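Local coordinates for protein hydrolase (Thermus thermophilus, PDB 1UFO) that adopts the alpha/beta hydrolase fold and probably acts as a serine-type hydrolase, its natural substrate not established, at residues L13-R18 / L53-D58; G35-I40 / H62-G67; L107-G112 / E125-R130. One frame throughout, in Å; residues are numbered along the deposited sequence.

Interaction 1: L13-R18 / L53-D58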
ATOM      1  N   LEU A  13       4.992 -32.591   7.134  1.00 21.01           N
ATOM      2  CA  LEU A  13       4.010 -31.874   7.914  1.00 18.52           C
ATOM      3  C   LEU A  13       2.629 -31.836   7.225  1.00 16.53           C
ATOM      4  O   LEU A  13       2.574 -31.882   5.981  1.00 16.81           O
ATOM      5  CB  LEU A  13       4.464 -30.449   8.077  1.00 19.17           C
ATOM      6  CG  LEU A  13       5.680 -30.397   8.971  1.00 22.55           C
ATOM      7  CD1 LEU A  13       6.532 -29.194   8.501  1.00 22.00           C
ATOM      8  CD2 LEU A  13       5.226 -30.323  10.442  1.00 22.32           C
ATOM      9  N   SER A  14       1.579 -31.729   8.044  1.00 17.31           N
ATOM     10  CA  SER A  14       0.191 -31.658   7.578  1.00 17.08           C
ATOM     11  C   SER A  14      -0.084 -30.206   7.182  1.00 16.25           C
ATOM     12  O   SER A  14      -0.087 -29.309   8.055  1.00 19.36           O
ATOM     13  CB  SER A  14      -0.798 -32.071   8.668  1.00 20.14           C
ATOM     14  OG  SER A  14      -2.094 -32.131   8.088  1.00 24.45           O
ATOM     15  N   VAL A  15      -0.269 -29.989   5.885  1.00 13.22           N
ATOM     16  CA  VAL A  15      -0.445 -28.604   5.434  1.00 12.63           C
ATOM     17  C   VAL A  15      -1.859 -28.339   4.903  1.00 13.20           C
ATOM     18  O   VAL A  15      -2.314 -29.050   4.001  1.00 14.89           O
ATOM     19  CB  VAL A  15       0.595 -28.338   4.324  1.00 12.17           C
ATOM     20  CG1 VAL A  15       0.552 -26.904   3.894  1.00 14.44           C
ATOM     21  CG2 VAL A  15       1.994 -28.596   4.871  1.00 13.45           C
ATOM     22  N   LEU A  16      -2.567 -27.342   5.469  1.00  9.92           N
ATOM     23  CA  LEU A  16      -3.870 -26.948   4.935  1.00 10.88           C
ATOM     24  C   LEU A  16      -3.637 -26.226   3.605  1.00 10.87           C
ATOM     25  O   LEU A  16      -2.790 -25.312   3.467  1.00 10.71           O
ATOM     26  CB  LEU A  16      -4.575 -26.046   5.939  1.00 12.79           C
ATOM     27  CG  LEU A  16      -5.912 -25.494   5.500  1.00 14.12           C
ATOM     28  CD1 LEU A  16      -6.839 -26.627   5.426  1.00 16.12           C
ATOM     29  CD2 LEU A  16      -6.463 -24.456   6.571  1.00 14.84           C
ATOM     30  N   ALA A  17      -4.378 -26.610   2.603  1.00 11.15           N
ATOM     31  CA  ALA A  17      -4.227 -25.981   1.302  1.00 12.16           C
ATOM     32  C   ALA A  17      -5.527 -25.477   0.712  1.00 13.16           C
ATOM     33  O   ALA A  17      -6.561 -26.181   0.787  1.00 14.42           O
ATOM     34  CB  ALA A  17      -3.587 -26.946   0.289  1.00 13.74           C
ATOM     35  N   ARG A  18      -5.523 -24.276   0.174  1.00 12.71           N
ATOM     36  CA  ARG A  18      -6.712 -23.766  -0.517  1.00 13.23           C
ATOM     37  C   ARG A  18      -6.256 -23.685  -1.947  1.00 12.64           C
ATOM     38  O   ARG A  18      -5.434 -22.857  -2.362  1.00 11.27           O
ATOM     39  CB  ARG A  18      -7.086 -22.383   0.023  1.00 16.57           C
ATOM     40  CG  ARG A  18      -8.403 -21.917  -0.480  1.00 23.98           C
ATOM     41  CD  ARG A  18      -9.592 -22.244   0.522  1.00 27.67           C
ATOM     42  NE  ARG A  18     -10.782 -21.507   0.064  1.00 33.31           N
ATOM     43  CZ  ARG A  18     -10.753 -20.190  -0.177  1.00 34.98           C
ATOM     44  NH1 ARG A  18      -9.603 -19.515   0.036  1.00 35.47           N
ATOM     45  NH2 ARG A  18     -11.817 -19.561  -0.730  1.00 34.81           N
ATOM     46  N   LEU A  53      -2.246 -20.573  -4.914  1.00 10.00           N
ATOM     47  CA  LEU A  53      -2.452 -21.785  -4.159  1.00  9.16           C
ATOM     48  C   LEU A  53      -1.927 -21.491  -2.760  1.00 10.92           C
ATOM     49  O   LEU A  53      -0.699 -21.312  -2.572  1.00 10.92           O
ATOM     50  CB  LEU A  53      -1.669 -22.929  -4.883  1.00 10.50           C
ATOM     51  CG  LEU A  53      -1.975 -24.348  -4.431  1.00 11.32           C
ATOM     52  CD1 LEU A  53      -1.287 -25.259  -5.489  1.00 11.91           C
ATOM     53  CD2 LEU A  53      -1.464 -24.629  -3.025  1.00 11.03           C
ATOM     54  N   LEU A  54      -2.833 -21.378  -1.820  1.00  9.87           N
ATOM     55  CA  LEU A  54      -2.426 -21.043  -0.430  1.00 10.24           C
ATOM     56  C   LEU A  54      -2.099 -22.270   0.345  1.00 10.09           C
ATOM     57  O   LEU A  54      -2.839 -23.265   0.323  1.00  9.98           O
ATOM     58  CB  LEU A  54      -3.548 -20.372   0.306  1.00 11.74           C
ATOM     59  CG  LEU A  54      -4.257 -19.261  -0.492  1.00 13.14           C
ATOM     60  CD1 LEU A  54      -5.439 -18.702   0.424  1.00 12.84           C
ATOM     61  CD2 LEU A  54      -3.276 -18.151  -0.880  1.00 16.24           C
ATOM     62  N   LEU A  55      -1.022 -22.183   1.101  1.00  8.15           N
ATOM     63  CA  LEU A  55      -0.580 -23.251   2.010  1.00 10.40           C
ATOM     64  C   LEU A  55      -0.355 -22.671   3.416  1.00 11.08           C
ATOM     65  O   LEU A  55       0.198 -21.613   3.509  1.00  9.72           O
ATOM     66  CB  LEU A  55       0.789 -23.789   1.578  1.00 10.54           C
ATOM     67  CG  LEU A  55       0.816 -24.362   0.162  1.00 11.91           C
ATOM     68  CD1 LEU A  55       2.281 -24.821  -0.189  1.00 13.84           C
ATOM     69  CD2 LEU A  55      -0.025 -25.616   0.075  1.00 12.98           C
ATOM     70  N   ALA A  56      -0.755 -23.392   4.461  1.00 10.26           N
ATOM     71  CA  ALA A  56      -0.481 -22.944   5.840  1.00  9.29           C
ATOM     72  C   ALA A  56      -0.395 -24.167   6.716  1.00 10.81           C
ATOM     73  O   ALA A  56      -1.108 -25.153   6.482  1.00 11.18           O
ATOM     74  CB  ALA A  56      -1.615 -22.042   6.310  1.00 11.32           C
ATOM     75  N   PHE A  57       0.500 -24.147   7.692  1.00  9.11           N
ATOM     76  CA  PHE A  57       0.536 -25.253   8.621  1.00 10.55           C
ATOM     77  C   PHE A  57       0.643 -24.678  10.013  1.00 10.50           C
ATOM     78  O   PHE A  57       0.976 -23.481  10.183  1.00 10.39           O
ATOM     79  CB  PHE A  57       1.684 -26.210   8.310  1.00 10.00           C
ATOM     80  CG  PHE A  57       3.084 -25.600   8.442  1.00  9.19           C
ATOM     81  CD1 PHE A  57       3.824 -25.787   9.625  1.00  8.02           C
ATOM     82  CD2 PHE A  57       3.639 -24.824   7.393  1.00  8.74           C
ATOM     83  CE1 PHE A  57       5.130 -25.210   9.758  1.00  8.64           C
ATOM     84  CE2 PHE A  57       4.936 -24.256   7.509  1.00  9.77           C
ATOM     85  CZ  PHE A  57       5.675 -24.459   8.701  1.00 10.01           C
ATOM     86  N   ASP A  58       0.314 -25.501  11.027  1.00 10.10           N
ATOM     87  CA  ASP A  58       0.370 -25.013  12.396  1.00 10.50           C
ATOM     88  C   ASP A  58       1.803 -24.948  12.932  1.00 10.40           C
ATOM     89  O   ASP A  58       2.602 -25.853  12.715  1.00 11.21           O
ATOM     90  CB  ASP A  58      -0.429 -25.956  13.318  1.00 11.31           C
ATOM     91  CG  ASP A  58      -1.914 -25.873  13.103  1.00 13.59           C
ATOM     92  OD1 ASP A  58      -2.599 -26.940  13.201  1.00 13.12           O
ATOM     93  OD2 ASP A  58      -2.412 -24.767  12.844  1.00 12.42           O
TER
HETATM   94  O   HOH W   1      -0.034 -28.312  10.480  1.00 19.65           O
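L16 and A56 exchange two backbone hydrogen bonds, and one step of two residues further on R18 and L54 exchange another two, joining antiparallel strands 13-20 and 52-56. L16 N reaches A56 O at 2.8 Å but is bent at its hydrogen, 133°; the return bond from A56 N to L16 O is straighter, 151°. The A17-L55 pair between them is non-hydrogen-bonded, and CA-H...O contacts fill in, A17 CA lying 3.2 Å from L54 O. Next to the paired strands a water takes over: it donates to S14 O at 2.6 Å and accepts from D58 N.

The apolar contacts divide between the two faces of the sheet. On the face of A17 and L55, the small A17 CB leaves room for L55 CD2, 3.8 Å away. V15 brings CG1 against L55 CB at 3.9 Å, because that branch stands anti to the backbone N (chi1 -175°), while its CG2 meets F57 CB. L13 CD1 approaches the F57 ring obliquely. Helix 77-103 covers this side; V15, L55 and F57 are buried there, as apolar residues suit. On the opposite face R18 lays its CB against L54 CD1 (4.1 Å), and the edge of its guanidinium also passes near that methyl before NH2 pairs with E49. Helix 37-42 lies over L54 and A56, where alanine allows close approach.

Strand 52-56 is thus flanked by antiparallel strand 13-20 and by parallel strand 25-30, the switch of direction near the start of the sheet that is characteristic of the alpha/beta hydrolase fold.

Interaction 2: G35-I40 / H62-G67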
ATOM      1  N   GLY A  35      -2.443 -18.305  17.095  1.00 12.05           N
ATOM      2  CA  GLY A  35      -3.277 -18.508  15.926  1.00 12.53           C
ATOM      3  C   GLY A  35      -3.195 -19.917  15.408  1.00 12.60           C
ATOM      4  O   GLY A  35      -2.812 -20.843  16.156  1.00 13.19           O
ATOM      5  N   SER A  36      -3.540 -20.097  14.110  1.00 12.17           N
ATOM      6  CA  SER A  36      -3.544 -21.444  13.550  1.00 10.21           C
ATOM      7  C   SER A  36      -3.539 -21.330  12.018  1.00 10.28           C
ATOM      8  O   SER A  36      -3.752 -20.212  11.473  1.00 10.38           O
ATOM      9  CB  SER A  36      -4.859 -22.149  13.932  1.00 12.96           C
ATOM     10  OG  SER A  36      -5.966 -21.431  13.373  1.00 13.53           O
ATOM     11  N   LYS A  37      -3.313 -22.452  11.332  1.00  9.59           N
ATOM     12  CA  LYS A  37      -3.303 -22.466   9.874  1.00  9.33           C
ATOM     13  C   LYS A  37      -4.662 -22.051   9.314  1.00 10.38           C
ATOM     14  O   LYS A  37      -4.725 -21.347   8.327  1.00 11.48           O
ATOM     15  CB  LYS A  37      -2.841 -23.854   9.358  1.00 10.68           C
ATOM     16  CG  LYS A  37      -3.754 -24.978   9.742  1.00 12.23           C
ATOM     17  CD  LYS A  37      -3.022 -26.304   9.511  1.00 11.56           C
ATOM     18  CE  LYS A  37      -3.900 -27.537   9.761  1.00 10.35           C
ATOM     19  NZ  LYS A  37      -4.522 -27.588  11.179  1.00 11.01           N
ATOM     20  N   GLU A  38      -5.763 -22.438   9.968  1.00  9.40           N
ATOM     21  CA  GLU A  38      -7.038 -22.031   9.382  1.00  9.26           C
ATOM     22  C   GLU A  38      -7.286 -20.539   9.536  1.00  9.39           C
ATOM     23  O   GLU A  38      -7.856 -19.954   8.631  1.00 10.86           O
ATOM     24  CB  GLU A  38      -8.211 -22.754  10.085  1.00 11.31           C
ATOM     25  CG  GLU A  38      -8.157 -24.282   9.965  1.00 12.79           C
ATOM     26  CD  GLU A  38      -7.149 -25.008  10.902  1.00 13.86           C
ATOM     27  OE1 GLU A  38      -6.885 -26.204  10.621  1.00 13.97           O
ATOM     28  OE2 GLU A  38      -6.629 -24.410  11.868  1.00 12.81           O
ATOM     29  N   HIS A  39      -6.859 -19.998  10.669  1.00 10.45           N
ATOM     30  CA  HIS A  39      -7.084 -18.565  10.904  1.00 10.45           C
ATOM     31  C   HIS A  39      -6.331 -17.706   9.870  1.00 10.52           C
ATOM     32  O   HIS A  39      -6.917 -16.813   9.278  1.00 11.12           O
ATOM     33  CB  HIS A  39      -6.598 -18.196  12.312  1.00 13.63           C
ATOM     34  CG  HIS A  39      -6.927 -16.793  12.682  1.00 16.93           C
ATOM     35  ND1 HIS A  39      -5.990 -15.927  13.203  1.00 19.05           N
ATOM     36  CD2 HIS A  39      -8.090 -16.101  12.593  1.00 19.78           C
ATOM     37  CE1 HIS A  39      -6.574 -14.756  13.435  1.00 19.19           C
ATOM     38  NE2 HIS A  39      -7.853 -14.830  13.076  1.00 17.82           N
ATOM     39  N   ILE A  40      -5.047 -17.999   9.651  1.00  9.79           N
ATOM     40  CA  ILE A  40      -4.312 -17.106   8.718  1.00  9.54           C
ATOM     41  C   ILE A  40      -4.856 -17.243   7.266  1.00  8.72           C
ATOM     42  O   ILE A  40      -5.015 -16.220   6.578  1.00  9.00           O
ATOM     43  CB  ILE A  40      -2.767 -17.371   8.823  1.00  9.17           C
ATOM     44  CG1 ILE A  40      -2.009 -16.365   7.944  1.00 11.81           C
ATOM     45  CG2 ILE A  40      -2.409 -18.757   8.320  1.00  8.74           C
ATOM     46  CD1 ILE A  40      -2.128 -14.996   8.491  1.00 15.92           C
ATOM     47  N   HIS A  62       0.811 -24.957  18.494  1.00 12.92           N
ATOM     48  CA  HIS A  62      -0.377 -24.300  18.085  1.00 12.11           C
ATOM     49  C   HIS A  62      -1.314 -25.225  17.273  1.00 11.33           C
ATOM     50  O   HIS A  62      -0.884 -26.256  16.738  1.00 11.78           O
ATOM     51  CB  HIS A  62       0.010 -23.127  17.141  1.00 12.15           C
ATOM     52  CG  HIS A  62       0.618 -21.970  17.859  1.00 12.56           C
ATOM     53  ND1 HIS A  62       1.885 -22.001  18.402  1.00 11.79           N
ATOM     54  CD2 HIS A  62       0.092 -20.749  18.162  1.00 14.04           C
ATOM     55  CE1 HIS A  62       2.113 -20.838  19.016  1.00 13.31           C
ATOM     56  NE2 HIS A  62       1.042 -20.076  18.880  1.00 12.57           N
ATOM     57  N   GLY A  63      -2.571 -24.836  17.222  1.00 10.42           N
ATOM     58  CA  GLY A  63      -3.539 -25.517  16.403  1.00 10.52           C
ATOM     59  C   GLY A  63      -3.747 -26.973  16.800  1.00 10.98           C
ATOM     60  O   GLY A  63      -4.123 -27.302  17.970  1.00 14.36           O
ATOM     61  N   GLU A  64      -3.467 -27.852  15.863  1.00 13.23           N
ATOM     62  CA  GLU A  64      -3.643 -29.293  16.120  1.00 13.12           C
ATOM     63  C   GLU A  64      -2.481 -29.917  16.796  1.00 15.87           C
ATOM     64  O   GLU A  64      -2.566 -31.091  17.227  1.00 17.20           O
ATOM     65  CB  GLU A  64      -3.969 -30.071  14.840  1.00 13.02           C
ATOM     66  CG  GLU A  64      -5.229 -29.541  14.182  1.00 18.81           C
ATOM     67  CD  GLU A  64      -5.744 -30.353  12.987  1.00 23.79           C
ATOM     68  OE1 GLU A  64      -5.404 -30.027  11.825  1.00 23.23           O
ATOM     69  OE2 GLU A  64      -6.553 -31.316  13.258  1.00 27.99           O
ATOM     70  N   ARG A  65      -1.394 -29.170  16.977  1.00 14.85           N
ATOM     71  CA  ARG A  65      -0.182 -29.720  17.599  1.00 16.47           C
ATOM     72  C   ARG A  65      -0.201 -29.691  19.111  1.00 17.77           C
ATOM     73  O   ARG A  65      -0.897 -28.926  19.672  1.00 18.38           O
ATOM     74  CB  ARG A  65       1.025 -28.927  17.052  1.00 14.98           C
ATOM     75  CG  ARG A  65       1.091 -29.066  15.541  1.00 15.40           C
ATOM     76  CD  ARG A  65       2.245 -28.293  14.893  1.00 15.56           C
ATOM     77  NE  ARG A  65       3.560 -28.815  15.308  1.00 15.24           N
ATOM     78  CZ  ARG A  65       4.705 -28.412  14.746  1.00 14.89           C
ATOM     79  NH1 ARG A  65       4.679 -27.491  13.781  1.00 12.35           N
ATOM     80  NH2 ARG A  65       5.883 -28.913  15.106  1.00 13.77           N
ATOM     81  N   GLU A  66       0.592 -30.540  19.793  1.00 21.47           N
ATOM     82  CA  GLU A  66       0.528 -30.549  21.249  1.00 23.88           C
ATOM     83  C   GLU A  66       0.936 -29.232  21.849  1.00 24.06           C
ATOM     84  O   GLU A  66       2.017 -28.772  21.541  1.00 23.20           O
ATOM     85  CB  GLU A  66       1.393 -31.665  21.844  1.00 27.91           C
ATOM     86  CG  GLU A  66       0.698 -32.313  23.104  1.00 34.74           C
ATOM     87  CD  GLU A  66      -0.547 -33.225  22.714  1.00 37.45           C
ATOM     88  OE1 GLU A  66      -1.188 -33.859  23.610  1.00 39.45           O
ATOM     89  OE2 GLU A  66      -0.887 -33.307  21.493  1.00 40.67           O
ATOM     90  N   GLY A  67       0.076 -28.654  22.685  1.00 24.51           N
ATOM     91  CA  GLY A  67       0.343 -27.356  23.330  1.00 26.88           C
ATOM     92  C   GLY A  67       0.292 -27.413  24.852  1.00 29.26           C
ATOM     93  O   GLY A  67       0.601 -28.428  25.416  1.00 31.11           O
TER
HETATM   94  O   HOH W   2      -3.407 -22.285  18.316  1.00 18.37           O
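G35 turns its carbonyl O to the edge of the H62 imidazole, in the ring plane and 3.5 Å from CD2. A water bridges the same oxygen to G63 N, so the two loops are joined by polar contacts at this end. Hydrogen bonds to P60 O and Q34 N hold both ring nitrogens of H62 and fix its rotation.

S36 is the N-cap of helix 37-42: its OG accepts from H39 N at 3.2 Å, a task suited to a short hydroxyl side chain. Its CB packs 4.4 Å from G63 CA. G63 suits its place: its phi is positive, as the type II' turn H62-R65 requires, and a CB would come close to that of S36.

K37 carries the contact. Its CG sits between the backbone N and the carbonyl carbon (chi1 63°), and a final bend at CE swings NZ to E64 OE1 at 2.7 Å, on the anti side of that carboxylate. E38 OE1, next in sequence, takes the same NZ at 2.8 Å on its syn side. A methionine in place of K37 would probably leave the E38 and E64 carboxylates, 4.3 Å apart at their OE1 atoms, facing each other without the shared cation.

With D58 added, three carboxylates gather round K37, and R7 gives E64 a second cation, so the lysine's charge is probably shared and its ammonium firmly placed.

Interaction 3: L107-G112 / E125-R130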
ATOM      1  N   LEU A 107       7.019 -18.920  -5.728  1.00 11.88           N
ATOM      2  CA  LEU A 107       6.578 -19.009  -4.341  1.00 11.55           C
ATOM      3  C   LEU A 107       6.773 -17.691  -3.617  1.00 11.60           C
ATOM      4  O   LEU A 107       7.856 -17.044  -3.724  1.00 13.58           O
ATOM      5  CB  LEU A 107       7.318 -20.127  -3.582  1.00 14.70           C
ATOM      6  CG  LEU A 107       6.744 -20.349  -2.130  1.00 12.95           C
ATOM      7  CD1 LEU A 107       6.664 -21.785  -1.668  1.00 16.86           C
ATOM      8  CD2 LEU A 107       7.698 -19.510  -1.223  1.00 16.30           C
ATOM      9  N   PHE A 108       5.721 -17.316  -2.895  1.00  9.35           N
ATOM     10  CA  PHE A 108       5.723 -16.101  -2.070  1.00  9.22           C
ATOM     11  C   PHE A 108       5.463 -16.493  -0.648  1.00  9.92           C
ATOM     12  O   PHE A 108       4.917 -17.574  -0.378  1.00  9.33           O
ATOM     13  CB  PHE A 108       4.593 -15.177  -2.501  1.00  8.56           C
ATOM     14  CG  PHE A 108       4.738 -14.673  -3.872  1.00  9.08           C
ATOM     15  CD1 PHE A 108       4.217 -15.361  -4.964  1.00 12.20           C
ATOM     16  CD2 PHE A 108       5.392 -13.476  -4.073  1.00 10.60           C
ATOM     17  CE1 PHE A 108       4.359 -14.834  -6.284  1.00 14.28           C
ATOM     18  CE2 PHE A 108       5.545 -12.914  -5.370  1.00 12.07           C
ATOM     19  CZ  PHE A 108       5.035 -13.577  -6.480  1.00 13.74           C
ATOM     20  N   LEU A 109       5.895 -15.645   0.284  1.00  7.50           N
ATOM     21  CA  LEU A 109       5.583 -15.912   1.710  1.00  9.41           C
ATOM     22  C   LEU A 109       4.672 -14.796   2.275  1.00  9.29           C
ATOM     23  O   LEU A 109       4.799 -13.621   1.860  1.00 10.30           O
ATOM     24  CB  LEU A 109       6.835 -15.857   2.562  1.00 12.45           C
ATOM     25  CG  LEU A 109       7.962 -16.783   2.279  1.00 13.74           C
ATOM     26  CD1 LEU A 109       9.101 -16.449   3.374  1.00 15.05           C
ATOM     27  CD2 LEU A 109       7.488 -18.257   2.475  1.00 17.44           C
ATOM     28  N   ALA A 110       3.808 -15.155   3.221  1.00  7.94           N
ATOM     29  CA  ALA A 110       3.028 -14.138   3.962  1.00  8.59           C
ATOM     30  C   ALA A 110       3.147 -14.555   5.402  1.00 11.06           C
ATOM     31  O   ALA A 110       3.112 -15.744   5.701  1.00 12.58           O
ATOM     32  CB  ALA A 110       1.598 -14.106   3.522  1.00  8.99           C
ATOM     33  N   GLY A 111       3.396 -13.598   6.312  1.00  8.32           N
ATOM     34  CA  GLY A 111       3.420 -13.974   7.719  1.00  9.39           C
ATOM     35  C   GLY A 111       2.610 -12.933   8.487  1.00 10.58           C
ATOM     36  O   GLY A 111       2.660 -11.756   8.103  1.00 10.33           O
ATOM     37  N   GLY A 112       1.900 -13.340   9.548  1.00  9.00           N
ATOM     38  CA  GLY A 112       1.168 -12.387  10.390  1.00 10.25           C
ATOM     39  C   GLY A 112       1.729 -12.391  11.796  1.00 11.47           C
ATOM     40  O   GLY A 112       1.863 -13.440  12.400  1.00 11.81           O
ATOM     41  N   GLU A 125      18.390 -15.877   6.553  1.00 14.77           N
ATOM     42  CA  GLU A 125      19.210 -17.079   6.379  1.00 16.89           C
ATOM     43  C   GLU A 125      19.305 -17.473   4.914  1.00 16.26           C
ATOM     44  O   GLU A 125      19.691 -18.602   4.576  1.00 17.49           O
ATOM     45  CB  GLU A 125      18.716 -18.228   7.294  1.00 18.82           C
ATOM     46  CG  GLU A 125      17.521 -18.971   6.830  1.00 24.35           C
ATOM     47  CD  GLU A 125      17.293 -20.286   7.606  1.00 27.44           C
ATOM     48  OE1 GLU A 125      16.647 -21.182   6.995  1.00 27.80           O
ATOM     49  OE2 GLU A 125      17.759 -20.403   8.789  1.00 27.72           O
ATOM     50  N   GLY A 126      18.918 -16.541   4.042  1.00 15.64           N
ATOM     51  CA  GLY A 126      19.079 -16.738   2.604  1.00 14.28           C
ATOM     52  C   GLY A 126      18.000 -17.467   1.850  1.00 15.81           C
ATOM     53  O   GLY A 126      18.221 -17.902   0.708  1.00 15.69           O
ATOM     54  N   PHE A 127      16.817 -17.589   2.449  1.00 13.65           N
ATOM     55  CA  PHE A 127      15.705 -18.204   1.683  1.00 14.43           C
ATOM     56  C   PHE A 127      15.250 -17.096   0.689  1.00 14.86           C
ATOM     57  O   PHE A 127      15.103 -15.940   1.088  1.00 13.75           O
ATOM     58  CB  PHE A 127      14.567 -18.618   2.633  1.00 16.05           C
ATOM     59  CG  PHE A 127      13.427 -19.220   1.910  1.00 18.73           C
ATOM     60  CD1 PHE A 127      13.621 -20.405   1.179  1.00 22.06           C
ATOM     61  CD2 PHE A 127      12.225 -18.612   1.894  1.00 20.41           C
ATOM     62  CE1 PHE A 127      12.590 -20.966   0.422  1.00 23.26           C
ATOM     63  CE2 PHE A 127      11.167 -19.193   1.125  1.00 20.56           C
ATOM     64  CZ  PHE A 127      11.392 -20.367   0.399  1.00 23.04           C
ATOM     65  N   ARG A 128      15.034 -17.456  -0.595  1.00 14.11           N
ATOM     66  CA  ARG A 128      14.762 -16.470  -1.616  1.00 14.54           C
ATOM     67  C   ARG A 128      13.448 -16.667  -2.381  1.00 14.34           C
ATOM     68  O   ARG A 128      13.458 -17.142  -3.550  1.00 17.91           O
ATOM     69  CB  ARG A 128      15.939 -16.435  -2.594  1.00 15.58           C
ATOM     70  CG  ARG A 128      17.267 -16.025  -1.961  1.00 15.65           C
ATOM     71  CD  ARG A 128      17.359 -14.508  -1.688  1.00 14.71           C
ATOM     72  NE  ARG A 128      18.541 -14.117  -0.924  1.00 17.76           N
ATOM     73  CZ  ARG A 128      19.778 -13.965  -1.391  1.00 18.23           C
ATOM     74  NH1 ARG A 128      20.754 -13.639  -0.531  1.00 18.78           N
ATOM     75  NH2 ARG A 128      20.047 -14.087  -2.709  1.00 19.08           N
ATOM     76  N   PRO A 129      12.306 -16.349  -1.752  1.00 13.26           N
ATOM     77  CA  PRO A 129      10.999 -16.471  -2.407  1.00 13.53           C
ATOM     78  C   PRO A 129      10.901 -15.277  -3.390  1.00 12.46           C
ATOM     79  O   PRO A 129      11.769 -14.390  -3.425  1.00 11.45           O
ATOM     80  CB  PRO A 129       9.997 -16.358  -1.279  1.00 13.77           C
ATOM     81  CG  PRO A 129      10.705 -15.366  -0.293  1.00 12.97           C
ATOM     82  CD  PRO A 129      12.205 -15.715  -0.411  1.00 11.73           C
ATOM     83  N   ARG A 130       9.828 -15.241  -4.167  1.00 10.35           N
ATOM     84  CA  ARG A 130       9.635 -14.180  -5.122  1.00 11.03           C
ATOM     85  C   ARG A 130       9.183 -12.879  -4.453  1.00 10.98           C
ATOM     86  O   ARG A 130       9.252 -11.830  -5.084  1.00 11.88           O
ATOM     87  CB  ARG A 130       8.609 -14.617  -6.181  1.00 14.41           C
ATOM     88  CG  ARG A 130       9.288 -15.609  -7.138  1.00 20.44           C
ATOM     89  CD  ARG A 130      10.182 -14.797  -8.186  1.00 23.80           C
ATOM     90  NE  ARG A 130       9.305 -13.962  -9.008  1.00 25.21           N
ATOM     91  CZ  ARG A 130       8.702 -14.376 -10.127  1.00 26.92           C
ATOM     92  NH1 ARG A 130       7.904 -13.525 -10.795  1.00 26.24           N
ATOM     93  NH2 ARG A 130       8.921 -15.621 -10.601  1.00 22.67           N
TER
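L107 O receives R130 N at 2.7 Å in a nearly straight hydrogen bond, 170° at the hydrogen, with the donor approaching almost in line with the carbonyl. P129, just before it, has no N-H and offers only its ring, whose CB lies 3.3 Å from the same L107 O.

The tight part of the contact is built round that rigid ring. L107 CD2 touches P129 CB at 3.9 Å and also meets the edge of the F127 ring near CZ. L109 crosses the proline at about a right angle, CG against CG at 4.0 Å, while its methyls come obliquely to F127, CD2 to CE2 at 4.0 Å. With CG anti to the backbone N (chi1 179°), F127 lays its ring beside both leucines, and P129 N lies over one face of the ring, toward its rim. Helices 77-103 and 114-124 enclose this side, where L107, F127, L109 and P129 make a largely apolar cluster. R130 CB belongs to the tight part too, sitting over one face of the F108 ring in a CH-pi contact 3.9 Å from the centroid.

Beyond CG the R130 chain is the loose, partly exposed side: it bends twice and carries the guanidinium, its plane turned 55° from the F108 ring, off to W234 O. R128, more exposed, points away from the strand and bonds to A169 O. At the far end G126, with positive phi, closes helix 114-124 in a Schellman motif.

This is the return loop of a beta-alpha-beta crossover from strand 107-112 to strand 132-135. One direct bond between the two segments, continued by those of L109 with G131 and L133, probably fixes the register where the loop enters the next strand, and apolar fit does the rest.

In the fold
Interactions 1 and 2 are continuous: D58 OD1 meets K37 NZ in a 2.9 Å salt bridge, and D58 O probably accepts a hydrogen bond from R65 NH1. Helix 37-42 covers one face of the strand pair of interaction 1 while its first turn holds the loop of interaction 2; their centres are about 11 Å apart. Interaction 3 lies further along the same sheet, its centre about 15 Å from that of interaction 1 and about 20 Å from that of interaction 2. Its strand 107-112 leads directly into S113, the probable nucleophile, at what looks like a nucleophile elbow, with S113, H217 and D183 arranged like a catalytic triad.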